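PDB 5CE6: FACT-Spt16 from Cicer arietinum, which belongs to the histone chaperone FACT and, through this N-terminal part with its peptidase-like fold, probably binds histones H3-H4. Local coordinates for residues 294-299 with 420-425. Sequence-based numbering, arbitrary orientation.
With K (potassium ion), chain D.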
loop_
_atom_site.group_PDB
_atom_site.type_symbol
_atom_site.label_atom_id
_atom_site.label_comp_id
_atom_site.label_asym_id
_atom_site.label_seq_id
_atom_site.Cartn_x
_atom_site.Cartn_y
_atom_site.Cartn_z
ATOM N N SER A 294 -14.000 16.844 -27.202
ATOM C CA SER A 294 -14.545 17.851 -26.290
ATOM C C SER A 294 -15.238 17.249 -25.072
ATOM O O SER A 294 -15.805 16.164 -25.150
ATOM C CB SER A 294 -15.505 18.787 -27.032
ATOM O OG SER A 294 -14.782 19.665 -27.873
ATOM N N ALA A 295 -15.170 17.963 -23.950
ATOM C CA ALA A 295 -15.794 17.539 -22.694
ATOM C C ALA A 295 -15.299 16.172 -22.245
ATOM O O ALA A 295 -16.087 15.289 -21.900
ATOM C CB ALA A 295 -17.309 17.548 -22.814
ATOM N N SER A 296 -13.983 16.013 -22.227
ATOM C CA SER A 296 -13.382 14.729 -21.880
ATOM C C SER A 296 -12.543 14.814 -20.629
ATOM O O SER A 296 -12.018 15.877 -20.284
ATOM C CB SER A 296 -12.506 14.227 -23.022
ATOM O OG SER A 296 -13.298 13.751 -24.080
ATOM N N VAL A 297 -12.406 13.686 -19.937
ATOM C CA VAL A 297 -11.470 13.632 -18.818
ATOM C C VAL A 297 -10.617 12.380 -18.945
ATOM O O VAL A 297 -11.042 11.383 -19.527
ATOM C CB VAL A 297 -12.159 13.682 -17.432
ATOM C CG1 VAL A 297 -13.025 14.929 -17.293
ATOM C CG2 VAL A 297 -12.991 12.461 -17.207
ATOM N N ILE A 298 -9.406 12.463 -18.413
ATOM C CA ILE A 298 -8.448 11.362 -18.461
ATOM C C ILE A 298 -7.910 11.171 -17.057
ATOM O O ILE A 298 -7.438 12.130 -16.438
ATOM C CB ILE A 298 -7.277 11.687 -19.423
ATOM C CG1 ILE A 298 -7.801 11.855 -20.852
ATOM C CG2 ILE A 298 -6.188 10.597 -19.371
ATOM C CD1 ILE A 298 -6.797 12.489 -21.826
ATOM N N ILE A 299 -7.975 9.944 -16.543
ATOM C CA ILE A 299 -7.434 9.662 -15.214
ATOM C C ILE A 299 -6.156 8.840 -15.336
ATOM O O ILE A 299 -6.111 7.868 -16.088
ATOM C CB ILE A 299 -8.447 8.902 -14.334
ATOM C CG1 ILE A 299 -9.690 9.766 -14.070
ATOM C CG2 ILE A 299 -7.816 8.498 -12.992
ATOM C CD1 ILE A 299 -10.724 9.070 -13.201
ATOM N N SER A 420 -22.474 12.864 -24.989
ATOM C CA SER A 420 -21.017 12.737 -25.009
ATOM C C SER A 420 -20.508 11.380 -24.516
ATOM O O SER A 420 -21.190 10.657 -23.784
ATOM C CB SER A 420 -20.365 13.855 -24.200
ATOM O OG SER A 420 -19.773 13.340 -23.026
ATOM N N LYS A 421 -19.290 11.054 -24.925
ATOM C CA LYS A 421 -18.642 9.813 -24.544
ATOM C C LYS A 421 -18.516 9.702 -23.022
ATOM O O LYS A 421 -18.578 8.608 -22.455
ATOM C CB LYS A 421 -17.253 9.781 -25.177
ATOM C CG LYS A 421 -16.495 8.500 -24.980
ATOM C CD LYS A 421 -16.706 7.577 -26.155
ATOM C CE LYS A 421 -15.837 6.336 -26.049
ATOM N NZ LYS A 421 -16.404 5.239 -26.887
ATOM N N ASN A 422 -18.337 10.851 -22.379
ATOM C CA ASN A 422 -18.178 10.941 -20.931
ATOM C C ASN A 422 -19.457 11.364 -20.215
ATOM O O ASN A 422 -19.394 12.012 -19.164
ATOM C CB ASN A 422 -17.038 11.914 -20.583
ATOM C CG ASN A 422 -15.653 11.329 -20.882
ATOM O OD1 ASN A 422 -15.114 10.566 -20.091
ATOM N ND2 ASN A 422 -15.089 11.681 -22.033
ATOM N N LYS A 423 -20.603 11.003 -20.802
ATOM C CA LYS A 423 -21.930 11.194 -20.205
ATOM C C LYS A 423 -21.907 10.907 -18.714
ATOM O O LYS A 423 -22.414 11.682 -17.900
ATOM C CB LYS A 423 -22.944 10.276 -20.893
ATOM C CG LYS A 423 -24.234 10.055 -20.096
ATOM C CD LYS A 423 -25.206 9.145 -20.830
ATOM C CE LYS A 423 -26.416 8.808 -19.961
ATOM N NZ LYS A 423 -27.502 8.169 -20.764
ATOM N N VAL A 424 -21.284 9.792 -18.364
ATOM C CA VAL A 424 -20.974 9.498 -16.981
ATOM C C VAL A 424 -19.451 9.513 -16.889
ATOM O O VAL A 424 -18.771 8.853 -17.683
ATOM C CB VAL A 424 -21.527 8.121 -16.585
ATOM C CG1 VAL A 424 -21.180 7.800 -15.155
ATOM C CG2 VAL A 424 -23.034 8.084 -16.787
ATOM N N PHE A 425 -18.907 10.284 -15.947
ATOM C CA PHE A 425 -17.460 10.381 -15.801
ATOM C C PHE A 425 -17.053 10.328 -14.339
ATOM O O PHE A 425 -17.889 10.448 -13.443
ATOM C CB PHE A 425 -16.922 11.666 -16.441
ATOM C CG PHE A 425 -17.296 12.922 -15.699
ATOM C CD1 PHE A 425 -18.540 13.511 -15.885
ATOM C CD2 PHE A 425 -16.400 13.516 -14.819
ATOM C CE1 PHE A 425 -18.885 14.672 -15.208
ATOM C CE2 PHE A 425 -16.735 14.670 -14.130
ATOM C CZ PHE A 425 -17.982 15.258 -14.323
HETATM K K K D . -16.945 13.239 -23.764
HETATM O O HOH W 1 -11.925 10.977 -22.131
HETATM O O HOH W 2 -17.756 12.896 -26.564
#
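The CA atoms of Ser296 and Asn422 come nearest, 6.2 Å apart, where the start of strand 296-306 passes the type I turn Ser420-Lys423; no direct hydrogen bond joins the two backbones. What joins them instead is an ion and a water, an instance of how a strand's leading end can be linked to a turn without pairing. A potassium ion is held by Ala295 O and Ser420 OG, each 2.9 Å away, and by a water that also accepts a hydrogen bond from Lys421 N. Inside the turn, Asn422 N gives Ser420 OG a weak bond, and Lys423 N bonds to Ser420 O. Asn422 lines the site with ND2 3.0 Å from the ion, but this N-H donor is not a normal ligand. With CG anti to its carbonyl carbon (chi1 -73°), its amide reaches the strand: ND2 donates to a second water, 3.2 Å away, which donates to Val297 O. OD1 lies 4.1 Å from Val297 CG2 and accepts a weak hydrogen bond from Gly275 N. Replaced by an alanine, Asn422 would probably leave the water bound to Val297 O without its donor from the turn and Gly275 N without its weak acceptor. Ser296 OG, though 3.4 Å from Asn422 ND2, bonds to Asp293 O. Val297 CG2 adds apolar packing on Phe425 CB at 4.1 Å, the side chains crossing at about a right angle. Ala295 and Ser296, both opposite Ile319, form a G1 beta bulge, and this bulge and the turn together frame a potassium site at one end of the M24 metallopeptidase-like fold.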